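Local coordinates for (5-formylfuran-3-yl)methyl phosphate transaminase (Methanococcus jannaschii, PDB 2Z61), which catalyses the pyridoxal phosphate-dependent transfer of an amino group from alanine to 4-(hydroxymethyl)-2-furancarboxaldehyde phosphate, yielding the precursor of the furan moiety of methanofuran, at residues Cys140-Val144 with Glu145-Glu149; Glu169-Asp172 with Arg173-Glu177; Glu355-Lys358 with Glu359-Arg363; Ala331-Gly335 with Ile336-Ser340. All coordinates share one frame; numbering follows the deposited sequence.

Interaction 1 of 4, residues Cys140-Val144 with Glu145-Glu149; sequences CDFTV and ESLEE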
loop_
_atom_site.group_PDB
_atom_site.type_symbol
_atom_site.label_atom_id
_atom_site.label_comp_id
_atom_site.label_asym_id
_atom_site.label_seq_id
_atom_site.Cartn_x
_atom_site.Cartn_y
_atom_site.Cartn_z
ATOM N N CYS A 140 5.083 -2.851 27.864
ATOM C CA CYS A 140 4.700 -2.507 29.232
ATOM C C CYS A 140 3.198 -2.659 29.441
ATOM O O CYS A 140 2.426 -2.628 28.478
ATOM C CB CYS A 140 5.126 -1.070 29.564
ATOM S SG CYS A 140 4.277 0.213 28.626
ATOM N N ASP A 141 2.786 -2.850 30.692
ATOM C CA ASP A 141 1.365 -2.969 31.002
ATOM C C ASP A 141 0.814 -1.564 30.849
ATOM O O ASP A 141 1.542 -0.595 31.049
ATOM C CB ASP A 141 1.135 -3.432 32.445
ATOM C CG ASP A 141 1.913 -4.678 32.788
ATOM O OD1 ASP A 141 2.022 -5.575 31.921
ATOM O OD2 ASP A 141 2.402 -4.768 33.936
ATOM N N PHE A 142 -0.457 -1.433 30.497
ATOM C CA PHE A 142 -1.003 -0.095 30.350
ATOM C C PHE A 142 -1.671 0.418 31.620
ATOM O O PHE A 142 -2.871 0.667 31.658
ATOM C CB PHE A 142 -1.951 -0.027 29.141
ATOM C CG PHE A 142 -1.255 0.347 27.844
ATOM C CD1 PHE A 142 0.135 0.292 27.747
ATOM C CD2 PHE A 142 -1.982 0.769 26.733
ATOM C CE1 PHE A 142 0.789 0.651 26.572
ATOM C CE2 PHE A 142 -1.333 1.132 25.550
ATOM C CZ PHE A 142 0.056 1.072 25.472
ATOM N N THR A 143 -0.860 0.556 32.668
ATOM C CA THR A 143 -1.310 1.083 33.948
ATOM C C THR A 143 -0.491 2.350 34.156
ATOM O O THR A 143 0.599 2.488 33.593
ATOM C CB THR A 143 -1.035 0.113 35.129
ATOM O OG1 THR A 143 0.376 -0.033 35.313
ATOM C CG2 THR A 143 -1.654 -1.245 34.868
ATOM N N VAL A 144 -1.021 3.266 34.958
ATOM C CA VAL A 144 -0.347 4.524 35.230
ATOM C C VAL A 144 1.046 4.318 35.814
ATOM O O VAL A 144 2.005 4.967 35.394
ATOM C CB VAL A 144 -1.183 5.385 36.197
ATOM C CG1 VAL A 144 -0.456 6.688 36.516
ATOM C CG2 VAL A 144 -2.536 5.673 35.576
ATOM N N GLU A 145 1.158 3.404 36.773
ATOM C CA GLU A 145 2.439 3.137 37.416
ATOM C C GLU A 145 3.501 2.602 36.457
ATOM O O GLU A 145 4.621 3.108 36.419
ATOM C CB GLU A 145 2.258 2.152 38.570
ATOM C CG GLU A 145 3.483 2.035 39.454
ATOM C CD GLU A 145 3.224 1.209 40.697
ATOM O OE1 GLU A 145 2.216 1.474 41.385
ATOM O OE2 GLU A 145 4.032 0.301 40.987
ATOM N N SER A 146 3.152 1.577 35.689
ATOM C CA SER A 146 4.097 0.986 34.747
ATOM C C SER A 146 4.498 1.942 33.624
ATOM O O SER A 146 5.634 1.912 33.159
ATOM C CB SER A 146 3.516 -0.299 34.161
ATOM O OG SER A 146 2.178 -0.096 33.757
ATOM N N LEU A 147 3.569 2.784 33.182
ATOM C CA LEU A 147 3.892 3.739 32.135
ATOM C C LEU A 147 4.895 4.764 32.666
ATOM O O LEU A 147 5.779 5.209 31.936
ATOM C CB LEU A 147 2.631 4.450 31.639
ATOM C CG LEU A 147 1.661 3.631 30.776
ATOM C CD1 LEU A 147 0.481 4.503 30.381
ATOM C CD2 LEU A 147 2.373 3.112 29.528
ATOM N N GLU A 148 4.759 5.133 33.939
ATOM C CA GLU A 148 5.676 6.094 34.551
ATOM C C GLU A 148 7.080 5.500 34.589
ATOM O O GLU A 148 8.058 6.170 34.262
ATOM C CB GLU A 148 5.225 6.451 35.974
ATOM C CG GLU A 148 3.859 7.117 36.026
ATOM C CD GLU A 148 3.405 7.445 37.436
ATOM O OE1 GLU A 148 3.415 6.535 38.295
ATOM O OE2 GLU A 148 3.027 8.612 37.682
ATOM N N GLU A 149 7.168 4.231 34.976
ATOM C CA GLU A 149 8.448 3.543 35.055
ATOM C C GLU A 149 9.103 3.305 33.690
ATOM O O GLU A 149 10.327 3.246 33.595
ATOM C CB GLU A 149 8.271 2.208 35.784
ATOM C CG GLU A 149 7.912 2.378 37.253
ATOM C CD GLU A 149 7.914 1.074 38.027
ATOM O OE1 GLU A 149 7.177 0.141 37.638
ATOM O OE2 GLU A 149 8.654 0.985 39.030
#
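Ser146 OG meets two oxygens of the residues that lead into the helix. Thr143 OG1 makes a very short hydrogen bond with it, modelled at 2.4 Å, a value that is doubtful; either hydroxyl could be the donor. Asp141 O lies 2.8 Å from Ser146 OG. Both hydroxyls stand between their own backbone N and carbonyl carbon (chi1 47° in Ser146, 66° in Thr143), a rotation that turns the two oxygens toward each other. The apolar half of the contact belongs to Leu147: one branch, CD2, reaches back to Cys140 SG at 3.6 Å and meets Phe142 CD1 at 4.0 Å, slanting toward the ring. With an alanine here that branch is gone, and the sulfur and the phenyl ring would probably lose the methyl they share. These groups are positioned by the backbone at the helix start, where Thr143 holds the N-cap, its carbonyl O receiving Leu147 N at 3.0 Å, and the next bond, Glu148 N to Val144 O at 3.1 Å, continues the helix. Before the cap, an inverse gamma turn centred on Phe142 bends the chain, closed weakly by Thr143 N on Asp141 O, while Asp141 OD1 forms a salt bridge with Lys341. The segment thus turns from edge strand 136-140, whose Cys140 backbone bonds to Ile118 and Asn120, into helix 144-150, and Leu147 packs against Ile175 and Phe178 of helix 173-182.

Interaction 2 of 4, residues Glu169-Asp172 with Arg173-Glu177; sequences EVID and REIYE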
loop_
_atom_site.group_PDB
_atom_site.type_symbol
_atom_site.label_atom_id
_atom_site.label_comp_id
_atom_site.label_asym_id
_atom_site.label_seq_id
_atom_site.Cartn_x
_atom_site.Cartn_y
_atom_site.Cartn_z
ATOM N N GLU A 169 -10.464 -5.604 24.898
ATOM C CA GLU A 169 -10.819 -4.660 25.944
ATOM C C GLU A 169 -10.726 -3.217 25.471
ATOM O O GLU A 169 -10.093 -2.925 24.458
ATOM C CB GLU A 169 -9.894 -4.863 27.145
ATOM C CG GLU A 169 -10.028 -6.227 27.799
ATOM C CD GLU A 169 -8.948 -6.485 28.835
ATOM O OE1 GLU A 169 -8.742 -5.626 29.718
ATOM O OE2 GLU A 169 -8.307 -7.551 28.768
ATOM N N VAL A 170 -11.369 -2.320 26.208
ATOM C CA VAL A 170 -11.343 -0.896 25.900
ATOM C C VAL A 170 -10.375 -0.265 26.894
ATOM O O VAL A 170 -10.450 -0.543 28.091
ATOM C CB VAL A 170 -12.740 -0.252 26.087
ATOM C CG1 VAL A 170 -12.653 1.250 25.884
ATOM C CG2 VAL A 170 -13.729 -0.847 25.103
ATOM N N ILE A 171 -9.460 0.570 26.407
ATOM C CA ILE A 171 -8.487 1.222 27.282
ATOM C C ILE A 171 -9.181 2.324 28.077
ATOM O O ILE A 171 -9.992 3.073 27.529
ATOM C CB ILE A 171 -7.326 1.840 26.468
ATOM C CG1 ILE A 171 -6.545 0.738 25.741
ATOM C CG2 ILE A 171 -6.396 2.616 27.390
ATOM C CD1 ILE A 171 -6.068 -0.386 26.648
ATOM N N ASP A 172 -8.863 2.433 29.362
ATOM C CA ASP A 172 -9.495 3.450 30.189
ATOM C C ASP A 172 -8.992 4.872 29.970
ATOM O O ASP A 172 -7.862 5.100 29.530
ATOM C CB ASP A 172 -9.374 3.105 31.675
ATOM C CG ASP A 172 -10.148 4.079 32.552
ATOM O OD1 ASP A 172 -9.609 4.508 33.599
ATOM O OD2 ASP A 172 -11.295 4.427 32.178
ATOM N N ARG A 173 -9.869 5.816 30.298
ATOM C CA ARG A 173 -9.635 7.248 30.182
ATOM C C ARG A 173 -8.304 7.743 30.757
ATOM O O ARG A 173 -7.638 8.576 30.142
ATOM C CB ARG A 173 -10.803 7.981 30.852
ATOM C CG ARG A 173 -10.581 9.461 31.113
ATOM C CD ARG A 173 -11.660 10.027 32.039
ATOM N NE ARG A 173 -12.771 10.633 31.310
ATOM C CZ ARG A 173 -12.747 11.860 30.799
ATOM N NH1 ARG A 173 -11.667 12.619 30.937
ATOM N NH2 ARG A 173 -13.802 12.328 30.145
ATOM N N GLU A 174 -7.924 7.234 31.925
ATOM C CA GLU A 174 -6.686 7.649 32.587
ATOM C C GLU A 174 -5.414 7.440 31.769
ATOM O O GLU A 174 -4.496 8.256 31.826
ATOM C CB GLU A 174 -6.542 6.934 33.931
ATOM C CG GLU A 174 -7.600 7.323 34.942
ATOM C CD GLU A 174 -7.421 6.624 36.276
ATOM O OE1 GLU A 174 -8.204 6.918 37.208
ATOM O OE2 GLU A 174 -6.500 5.783 36.392
ATOM N N ILE A 175 -5.349 6.343 31.023
ATOM C CA ILE A 175 -4.172 6.078 30.207
ATOM C C ILE A 175 -4.009 7.191 29.177
ATOM O O ILE A 175 -2.902 7.679 28.953
ATOM C CB ILE A 175 -4.267 4.719 29.474
ATOM C CG1 ILE A 175 -4.226 3.566 30.484
ATOM C CG2 ILE A 175 -3.096 4.565 28.525
ATOM C CD1 ILE A 175 -5.374 3.540 31.452
ATOM N N TYR A 176 -5.111 7.591 28.545
ATOM C CA TYR A 176 -5.051 8.672 27.563
ATOM C C TYR A 176 -4.601 9.965 28.236
ATOM O O TYR A 176 -3.731 10.660 27.734
ATOM C CB TYR A 176 -6.419 8.905 26.911
ATOM C CG TYR A 176 -6.861 7.802 25.978
ATOM C CD1 TYR A 176 -7.626 6.740 26.440
ATOM C CD2 TYR A 176 -6.487 7.808 24.636
ATOM C CE1 TYR A 176 -8.011 5.712 25.597
ATOM C CE2 TYR A 176 -6.866 6.779 23.780
ATOM C CZ TYR A 176 -7.628 5.734 24.272
ATOM O OH TYR A 176 -7.994 4.698 23.448
ATOM N N GLU A 177 -5.205 10.275 29.382
ATOM C CA GLU A 177 -4.882 11.484 30.141
ATOM C C GLU A 177 -3.415 11.524 30.542
ATOM O O GLU A 177 -2.757 12.556 30.419
ATOM C CB GLU A 177 -5.788 11.566 31.374
ATOM C CG GLU A 177 -7.227 11.950 31.035
ATOM C CD GLU A 177 -8.240 11.479 32.071
ATOM O OE1 GLU A 177 -9.406 11.920 31.995
ATOM O OE2 GLU A 177 -7.879 10.666 32.950
#
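Ile171 packs its CG2 methyl against Ile175 CB at 3.6 Å, the two side chains crossing at about a right angle. In Ile171 CG2 is anti to the backbone N, with CG1 at chi1 -64°, and the same methyl also meets Tyr176 CE1 at 3.9 Å. The carbonyl of this residue faces the edge of the tyrosine ring, Ile171 O lying in the ring plane 3.8 Å from Tyr176 CE1. The loop here runs into helix 173-182, a helix flanking the central mixed sheet of the class I aminotransferase large domain; Ile171, Ile175 and Tyr176 all touch Ile160 of strand 155-161, and the tyrosine ring stacks on Phe207. Next along the chain, Asp172 O accepts Ile175 N at 3.2 Å with an N-H...O angle of 136°, a bent bond whose donor stands above the carbonyl plane. Asp172 O also lies 3.5 Å from Ile175 CD1, and the edge of the Tyr176 ring, at CD1, faces the same oxygen. The Asp172 carboxylate, whose CG is anti to the backbone N (chi1 -174°), lies beside the first amides of the helix, whose dipoles would probably favour its negative charge. Against this, Asp172 OD1 comes within 4.4 Å of Glu174 OE2, a like-charge approach between two exposed side chains.

Interaction 3 of 4, residues Glu355-Lys358 with Glu359-Arg363; sequences ENIK and EGLER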
loop_
_atom_site.group_PDB
_atom_site.type_symbol
_atom_site.label_atom_id
_atom_site.label_comp_id
_atom_site.label_asym_id
_atom_site.label_seq_id
_atom_site.Cartn_x
_atom_site.Cartn_y
_atom_site.Cartn_z
ATOM N N GLU A 355 -23.033 -21.242 15.069
ATOM C CA GLU A 355 -23.010 -22.701 15.146
ATOM C C GLU A 355 -21.590 -23.265 15.192
ATOM O O GLU A 355 -21.275 -24.088 16.052
ATOM C CB GLU A 355 -23.774 -23.298 13.964
ATOM C CG GLU A 355 -23.274 -22.823 12.617
ATOM C CD GLU A 355 -24.103 -23.358 11.467
ATOM O OE1 GLU A 355 -24.181 -24.598 11.312
ATOM O OE2 GLU A 355 -24.677 -22.534 10.718
ATOM N N ASN A 356 -20.733 -22.827 14.272
ATOM C CA ASN A 356 -19.351 -23.297 14.251
ATOM C C ASN A 356 -18.669 -23.023 15.590
ATOM O O ASN A 356 -17.908 -23.854 16.087
ATOM C CB ASN A 356 -18.567 -22.616 13.125
ATOM C CG ASN A 356 -18.959 -23.123 11.747
ATOM O OD1 ASN A 356 -18.519 -22.589 10.724
ATOM N ND2 ASN A 356 -19.779 -24.165 11.710
ATOM N N ILE A 357 -18.941 -21.861 16.174
ATOM C CA ILE A 357 -18.340 -21.507 17.453
ATOM C C ILE A 357 -18.818 -22.442 18.568
ATOM O O ILE A 357 -18.038 -22.835 19.439
ATOM C CB ILE A 357 -18.663 -20.039 17.831
ATOM C CG1 ILE A 357 -18.053 -19.092 16.790
ATOM C CG2 ILE A 357 -18.104 -19.714 19.215
ATOM C CD1 ILE A 357 -18.352 -17.626 17.033
ATOM N N LYS A 358 -20.102 -22.793 18.542
ATOM C CA LYS A 358 -20.664 -23.687 19.550
ATOM C C LYS A 358 -19.951 -25.034 19.540
ATOM O O LYS A 358 -19.430 -25.481 20.565
ATOM C CB LYS A 358 -22.154 -23.906 19.306
ATOM C CG LYS A 358 -22.756 -24.981 20.206
ATOM C CD LYS A 358 -24.180 -25.333 19.804
ATOM C CE LYS A 358 -25.124 -24.186 20.107
ATOM N NZ LYS A 358 -25.254 -23.982 21.577
ATOM N N GLU A 359 -19.930 -25.682 18.380
ATOM C CA GLU A 359 -19.273 -26.973 18.262
ATOM C C GLU A 359 -17.805 -26.837 18.633
ATOM O O GLU A 359 -17.223 -27.724 19.257
ATOM C CB GLU A 359 -19.405 -27.511 16.840
ATOM C CG GLU A 359 -18.728 -28.852 16.639
ATOM C CD GLU A 359 -19.298 -29.619 15.467
ATOM O OE1 GLU A 359 -19.364 -29.051 14.357
ATOM O OE2 GLU A 359 -19.682 -30.793 15.657
ATOM N N GLY A 360 -17.214 -25.710 18.253
ATOM C CA GLY A 360 -15.820 -25.470 18.567
ATOM C C GLY A 360 -15.605 -25.445 20.066
ATOM O O GLY A 360 -14.673 -26.063 20.576
ATOM N N LEU A 361 -16.469 -24.731 20.778
ATOM C CA LEU A 361 -16.361 -24.642 22.228
ATOM C C LEU A 361 -16.670 -25.993 22.878
ATOM O O LEU A 361 -15.999 -26.403 23.828
ATOM C CB LEU A 361 -17.307 -23.559 22.760
ATOM C CG LEU A 361 -16.883 -22.110 22.487
ATOM C CD1 LEU A 361 -17.967 -21.152 22.964
ATOM C CD2 LEU A 361 -15.572 -21.817 23.194
ATOM N N GLU A 362 -17.681 -26.685 22.361
ATOM C CA GLU A 362 -18.049 -27.990 22.896
ATOM C C GLU A 362 -16.873 -28.958 22.808
ATOM O O GLU A 362 -16.594 -29.686 23.758
ATOM C CB GLU A 362 -19.252 -28.555 22.136
ATOM C CG GLU A 362 -20.592 -27.999 22.596
ATOM C CD GLU A 362 -20.985 -28.479 23.987
ATOM O OE1 GLU A 362 -20.243 -28.207 24.954
ATOM O OE2 GLU A 362 -22.042 -29.130 24.113
ATOM N N ARG A 363 -16.186 -28.965 21.670
ATOM C CA ARG A 363 -15.036 -29.845 21.490
ATOM C C ARG A 363 -13.984 -29.553 22.553
ATOM O O ARG A 363 -13.423 -30.471 23.150
ATOM C CB ARG A 363 -14.418 -29.652 20.104
ATOM C CG ARG A 363 -15.299 -30.102 18.952
ATOM C CD ARG A 363 -14.548 -29.998 17.633
ATOM N NE ARG A 363 -15.388 -30.332 16.487
ATOM C CZ ARG A 363 -14.973 -30.314 15.224
ATOM N NH1 ARG A 363 -13.723 -29.981 14.937
ATOM N NH2 ARG A 363 -15.811 -30.629 14.247
#
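Glu359 N donates to Glu355 O, opening four consecutive i to i+4 bonds in helix 354-368, the C-terminal helix of the small domain of this aminotransferase fold. That first bond, at 3.1 Å, is nearly straight (N-H...O 170°). The Glu359 side chain runs out extended, with CG anti to the backbone N (chi1 179°), and touches Ile32 of strand 32-33. Gly360 N follows, bonding to Asn356 O at 2.9 Å with its donor tilted out of the carbonyl plane. At Leu361 the contact turns apolar as well as polar: Leu361 N reaches Ile357 O at 2.8 Å, while Leu361 CD1 lies alongside Ile357 CG2 at 4.0 Å, the two side chains pointing the same way. Both are buried and face helix 269-295, where Ile357 meets Val289 and Leu361 meets Leu288 and Tyr292. Leu361 CG also rests on the carbonyl that its own backbone N bonds to, 3.3 Å from Ile357 O. Glu362 N then donates to Lys358 O at 2.8 Å, and Glu362 CG lies 3.4 Å from that oxygen, while the side chain touches Tyr292. Last comes Arg363, which bonds through its NH1 to Lys328 O and makes a long salt bridge within the helix, its NH2 standing 3.9 Å from Glu359 OE1.

Interaction 4 of 4, residues Ala331-Gly335 with Ile336-Ser340; sequences ALTPG and IGFGS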
loop_
_atom_site.group_PDB
_atom_site.type_symbol
_atom_site.label_atom_id
_atom_site.label_comp_id
_atom_site.label_asym_id
_atom_site.label_seq_id
_atom_site.Cartn_x
_atom_site.Cartn_y
_atom_site.Cartn_z
ATOM N N ALA A 331 -8.782 -24.764 15.587
ATOM C CA ALA A 331 -7.692 -23.809 15.412
ATOM C C ALA A 331 -7.789 -22.579 16.318
ATOM O O ALA A 331 -8.734 -21.792 16.225
ATOM C CB ALA A 331 -7.629 -23.375 13.947
ATOM N N LEU A 332 -6.797 -22.430 17.189
ATOM C CA LEU A 332 -6.717 -21.306 18.120
ATOM C C LEU A 332 -5.360 -20.643 17.938
ATOM O O LEU A 332 -4.425 -21.262 17.441
ATOM C CB LEU A 332 -6.844 -21.782 19.576
ATOM C CG LEU A 332 -8.207 -22.241 20.091
ATOM C CD1 LEU A 332 -8.108 -22.527 21.577
ATOM C CD2 LEU A 332 -9.249 -21.169 19.834
ATOM N N THR A 333 -5.254 -19.389 18.364
ATOM C CA THR A 333 -4.010 -18.644 18.242
ATOM C C THR A 333 -3.259 -18.574 19.567
ATOM O O THR A 333 -3.798 -18.099 20.563
ATOM C CB THR A 333 -4.282 -17.207 17.777
ATOM O OG1 THR A 333 -5.054 -17.236 16.566
ATOM C CG2 THR A 333 -2.965 -16.462 17.540
ATOM N N PRO A 334 -2.001 -19.050 19.594
ATOM C CA PRO A 334 -1.196 -19.019 20.821
ATOM C C PRO A 334 -0.928 -17.586 21.286
ATOM O O PRO A 334 -0.484 -16.743 20.510
ATOM C CB PRO A 334 0.076 -19.768 20.421
ATOM C CG PRO A 334 0.157 -19.549 18.939
ATOM C CD PRO A 334 -1.274 -19.722 18.506
ATOM N N GLY A 335 -1.197 -17.326 22.560
ATOM C CA GLY A 335 -1.016 -15.996 23.110
ATOM C C GLY A 335 0.380 -15.415 23.060
ATOM O O GLY A 335 0.538 -14.208 22.885
ATOM N N ILE A 336 1.390 -16.264 23.218
ATOM C CA ILE A 336 2.788 -15.829 23.208
ATOM C C ILE A 336 3.131 -14.951 22.004
ATOM O O ILE A 336 4.024 -14.110 22.076
ATOM C CB ILE A 336 3.749 -17.054 23.229
ATOM C CG1 ILE A 336 5.205 -16.591 23.335
ATOM C CG2 ILE A 336 3.557 -17.892 21.970
ATOM C CD1 ILE A 336 5.518 -15.807 24.597
ATOM N N GLY A 337 2.411 -15.140 20.901
ATOM C CA GLY A 337 2.684 -14.361 19.706
ATOM C C GLY A 337 2.467 -12.863 19.837
ATOM O O GLY A 337 3.086 -12.075 19.119
ATOM N N PHE A 338 1.599 -12.453 20.755
ATOM C CA PHE A 338 1.325 -11.033 20.931
ATOM C C PHE A 338 2.179 -10.354 22.002
ATOM O O PHE A 338 2.121 -9.133 22.158
ATOM C CB PHE A 338 -0.154 -10.823 21.255
ATOM C CG PHE A 338 -1.089 -11.486 20.279
ATOM C CD1 PHE A 338 -1.464 -12.816 20.446
ATOM C CD2 PHE A 338 -1.603 -10.778 19.197
ATOM C CE1 PHE A 338 -2.339 -13.430 19.553
ATOM C CE2 PHE A 338 -2.479 -11.384 18.296
ATOM C CZ PHE A 338 -2.848 -12.712 18.478
ATOM N N GLY A 339 2.969 -11.140 22.730
ATOM C CA GLY A 339 3.808 -10.579 23.777
ATOM C C GLY A 339 4.238 -11.621 24.795
ATOM O O GLY A 339 3.642 -12.694 24.883
ATOM N N SER A 340 5.274 -11.309 25.567
ATOM C CA SER A 340 5.777 -12.242 26.573
ATOM C C SER A 340 4.730 -12.538 27.642
ATOM O O SER A 340 4.656 -13.651 28.160
ATOM C CB SER A 340 7.037 -11.680 27.234
ATOM O OG SER A 340 6.769 -10.446 27.876
#
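Gly335 O accepts Phe338 N and so anchors the 3-10 turn that follows strand 333-334, an outer strand of the three-stranded antiparallel sheet. Backbone bonds come first. Phe338 N to Gly335 O measures 3.0 Å and is close to straight (N-H...O 163°), although its donor stands above the carbonyl plane. Gly337 N reaches Pro334 O at 3.3 Å, a weak bond, and Gly339 N continues the series on Ile336 O at 3.2 Å; all three span three residues, the 3-10 spacing. The aromatic contacts form a second group. Phe338, with CG anti to its carbonyl carbon (chi1 -52°), turns its ring back alongside the turn, edge toward Gly335 O, which lies in the ring plane 3.4 Å from Phe338 CD1. The same ring meets Thr333 at about a right angle, Thr333 CG2 coming 3.7 Å from Phe338 CE1. Beyond the segments, Pro124, Pro166 and Arg347 pack on this ring, while backbone bonds join Phe338 to Cys122 and Gly335 to Tyr345. With an alanine in place of Phe338 the ring would be gone, and the threonine methyl and the two prolines would probably face a gap in the buried interior. Backbone conformation forms a third group: Gly339 adopts an extended backbone (phi 160°) in which a beta carbon would collide with Phe338 O. An aliphatic contact remains, Pro334 CB with Ile336 CG2, 4.2 Å apart.

Overall arrangement
Interactions 1 and 2 each lead a loop into a helix, and these two helices pack together: their centres lie 12 Å apart, with Leu147 CD1 touching Ile175 CG2 and Phe142 O meeting Ile175 CG1. They differ in chemistry, interaction 1 using serine and threonine hydroxyls, interaction 2 a bent backbone bond and a ring edge beside surface carboxylates. Interaction 3 is regular helix, with a buried apolar side against helix 269-295 and charged residues at the surface. Interaction 4 is the most buried, a 3-10 turn with glycines and an aromatic ring. It approaches interactions 1 and 3 to about 8 and 7 Å between nearest atoms, touching neither.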